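Local coordinates for protein HepC.19480.a.B1 (Helicobacter pylori, PDB 6MTZ) that is of unknown function but probably acts as a metal-dependent phosphoesterase of the DHH/DHHA1 family, at residues 11-17 / 35-41. Sequence-based numbering, arbitrary orientation.
Sequences VYHLSHI and IQCYNAN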
loop_
_atom_site.group_PDB
_atom_site.type_symbol
_atom_site.label_atom_id
_atom_site.label_comp_id
_atom_site.label_asym_id
_atom_site.label_seq_id
_atom_site.Cartn_x
_atom_site.Cartn_y
_atom_site.Cartn_z
ATOM N N VAL A 11 10.412 5.982 14.249
ATOM C CA VAL A 11 8.958 6.005 14.190
ATOM C C VAL A 11 8.488 4.915 13.244
ATOM O O VAL A 11 8.998 4.789 12.123
ATOM C CB VAL A 11 8.437 7.378 13.754
ATOM C CG1 VAL A 11 6.925 7.343 13.651
ATOM C CG2 VAL A 11 8.911 8.444 14.748
ATOM N N TYR A 12 7.523 4.123 13.704
ATOM C CA TYR A 12 6.846 3.122 12.890
ATOM C C TYR A 12 5.384 3.524 12.783
ATOM O O TYR A 12 4.675 3.559 13.795
ATOM C CB TYR A 12 7.002 1.731 13.513
ATOM C CG TYR A 12 8.439 1.273 13.499
ATOM C CD1 TYR A 12 9.329 1.664 14.495
ATOM C CD2 TYR A 12 8.914 0.470 12.474
ATOM C CE1 TYR A 12 10.651 1.257 14.473
ATOM C CE2 TYR A 12 10.230 0.055 12.443
ATOM C CZ TYR A 12 11.097 0.451 13.443
ATOM O OH TYR A 12 12.414 0.042 13.400
ATOM N N HIS A 13 4.925 3.841 11.566
ATOM C CA HIS A 13 3.612 4.456 11.388
ATOM C C HIS A 13 2.719 3.572 10.529
ATOM O O HIS A 13 2.888 3.507 9.304
ATOM C CB HIS A 13 3.733 5.855 10.785
ATOM C CG HIS A 13 2.431 6.589 10.696
ATOM N ND1 HIS A 13 2.320 7.842 10.128
ATOM C CD2 HIS A 13 1.181 6.244 11.093
ATOM C CE1 HIS A 13 1.060 8.234 10.178
ATOM N NE2 HIS A 13 0.348 7.283 10.760
ATOM N N LEU A 14 1.729 2.955 11.166
ATOM C CA LEU A 14 0.728 2.130 10.496
ATOM C C LEU A 14 -0.571 2.914 10.315
ATOM O O LEU A 14 -1.105 3.473 11.289
ATOM C CB LEU A 14 0.468 0.861 11.307
ATOM C CG LEU A 14 -0.786 0.073 10.938
ATOM C CD1 LEU A 14 -0.668 -0.482 9.505
ATOM C CD2 LEU A 14 -1.072 -1.028 11.984
ATOM N N SER A 15 -1.092 2.932 9.080
ATOM C CA SER A 15 -2.307 3.684 8.763
ATOM C C SER A 15 -3.161 2.923 7.752
ATOM O O SER A 15 -2.732 1.928 7.158
ATOM C CB SER A 15 -1.986 5.089 8.217
ATOM O OG SER A 15 -3.138 5.914 8.281
ATOM N N HIS A 16 -4.387 3.412 7.562
ATOM C CA HIS A 16 -5.339 2.808 6.627
ATOM C C HIS A 16 -4.892 3.101 5.187
ATOM O O HIS A 16 -3.795 3.606 4.949
ATOM C CB HIS A 16 -6.739 3.334 6.921
ATOM C CG HIS A 16 -7.849 2.562 6.266
ATOM N ND1 HIS A 16 -7.973 1.197 6.379
ATOM C CD2 HIS A 16 -8.901 2.975 5.515
ATOM C CE1 HIS A 16 -9.048 0.798 5.719
ATOM N NE2 HIS A 16 -9.630 1.854 5.187
ATOM N N ILE A 17 -5.748 2.821 4.205
ATOM C CA ILE A 17 -5.363 2.922 2.801
ATOM C C ILE A 17 -6.115 3.987 2.017
ATOM O O ILE A 17 -5.744 4.239 0.869
ATOM C CB ILE A 17 -5.498 1.569 2.070
ATOM C CG1 ILE A 17 -6.925 1.025 2.213
ATOM C CG2 ILE A 17 -4.442 0.588 2.559
ATOM C CD1 ILE A 17 -7.271 0.014 1.170
ATOM N N ILE A 35 11.503 7.413 9.901
ATOM C CA ILE A 35 10.149 6.864 9.914
ATOM C C ILE A 35 10.005 5.785 8.845
ATOM O O ILE A 35 10.441 5.957 7.704
ATOM C CB ILE A 35 9.086 7.964 9.709
ATOM C CG1 ILE A 35 7.680 7.360 9.722
ATOM C CG2 ILE A 35 9.336 8.729 8.421
ATOM C CD1 ILE A 35 6.556 8.401 9.874
ATOM N N GLN A 36 9.387 4.668 9.227
ATOM C CA GLN A 36 8.972 3.619 8.306
ATOM C C GLN A 36 7.454 3.494 8.368
ATOM O O GLN A 36 6.880 3.384 9.459
ATOM C CB GLN A 36 9.633 2.281 8.662
ATOM C CG GLN A 36 9.127 1.091 7.838
ATOM C CD GLN A 36 9.449 1.225 6.361
ATOM O OE1 GLN A 36 10.613 1.179 5.965
ATOM N NE2 GLN A 36 8.414 1.405 5.537
ATOM N N CYS A 37 6.805 3.513 7.206
ATOM C CA CYS A 37 5.355 3.489 7.137
ATOM C C CYS A 37 4.840 2.112 6.725
ATOM O O CYS A 37 5.526 1.330 6.066
ATOM C CB CYS A 37 4.836 4.539 6.158
ATOM S SG CYS A 37 5.054 6.227 6.684
ATOM N N TYR A 38 3.597 1.845 7.113
ATOM C CA TYR A 38 2.914 0.587 6.854
ATOM C C TYR A 38 1.447 0.901 6.631
ATOM O O TYR A 38 0.909 1.848 7.218
ATOM C CB TYR A 38 3.039 -0.391 8.036
ATOM C CG TYR A 38 4.450 -0.697 8.493
ATOM C CD1 TYR A 38 5.147 0.197 9.296
ATOM C CD2 TYR A 38 5.073 -1.898 8.155
ATOM C CE1 TYR A 38 6.425 -0.076 9.728
ATOM C CE2 TYR A 38 6.358 -2.181 8.592
ATOM C CZ TYR A 38 7.025 -1.258 9.382
ATOM O OH TYR A 38 8.299 -1.501 9.838
ATOM N N ASN A 39 0.787 0.094 5.806
ATOM C CA ASN A 39 -0.625 0.314 5.544
ATOM C C ASN A 39 -1.375 -1.002 5.583
ATOM O O ASN A 39 -0.825 -2.065 5.282
ATOM C CB ASN A 39 -0.852 1.018 4.206
ATOM C CG ASN A 39 -0.193 2.394 4.166
ATOM O OD1 ASN A 39 1.024 2.507 3.982
ATOM N ND2 ASN A 39 -0.987 3.436 4.353
ATOM N N ALA A 40 -2.649 -0.907 5.952
ATOM C CA ALA A 40 -3.504 -2.069 6.094
ATOM C C ALA A 40 -4.921 -1.660 5.744
ATOM O O ALA A 40 -5.339 -0.538 6.037
ATOM C CB ALA A 40 -3.427 -2.637 7.522
ATOM N N ASN A 41 -5.646 -2.556 5.089
ATOM C CA ASN A 41 -7.050 -2.296 4.825
ATOM C C ASN A 41 -7.881 -2.954 5.920
ATOM O O ASN A 41 -8.292 -2.286 6.872
ATOM C CB ASN A 41 -7.448 -2.807 3.440
ATOM C CG ASN A 41 -8.862 -2.436 3.072
ATOM O OD1 ASN A 41 -9.503 -1.643 3.757
ATOM N ND2 ASN A 41 -9.361 -3.006 1.985
#
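Val11, His13 and Ser15 alternate with Gln36, Tyr38 and Ala40 in five parallel-sheet hydrogen bonds that zip strands 11-15 and 35-39 together in register. The shortest joins Tyr38 N to His13 O (2.8 Å), with the donor tilted out of the carbonyl plane; His13 N to Gln36 O (2.9 Å) is straighter, its donor lying in the plane of the Gln36 carbonyl. CA-H...O contacts, such as Asn39 CA to Ser15 O (3.1 Å), fill in between.

At the C-terminal ends of the strands, side chains take part in the polar contacts. Asn39 ND2 donates to His16 O (2.9 Å), which lies in the amide plane; ND2 also bonds Gln25 OE1, while Asn39 OD1 accepts from Arg194. His16 ND1 makes a weak bond to Ala40 O (3.2 Å). The His16 ring and the Asn41 amide are turned 56° apart, and Ile17 CG1 sits over the centre of one ring face. Ile17 CD1 also rests against Asn41 CG (3.5 Å).

Apolar contacts occupy both faces. Tyr12 and Tyr38 both swing CG back beside the backbone N (chi1 -66° and -55°), which lays their rings side by side, pointing the same way and meeting edge to edge, Tyr12 CD2 against Tyr38 CE1 (3.7 Å), with Tyr38 OH at the Tyr12 ring edge, near its plane. On that face Leu14 CD1 touches Tyr38 CB, and just past the strand end it also reaches Ala40 CB. Behind it, Ile35 CD1 bridges Val11 CG1 (3.9 Å) and His13 CB.

His16 begins a His-x-Asp-x-Asp sequence, consistent with the first conserved motif of DHH phosphoesterases, which binds metal in relatives. The pair forms the two strands of a beta-alpha-beta unit: helix 19-29 covers the Ile35, Cys37 and Asn39 side, helix 43-59 packs on Tyr12, Leu14 and Tyr38, strand 35-39 edges the five-stranded parallel sheet, and strand 64-70 flanks 10-15 on its other side.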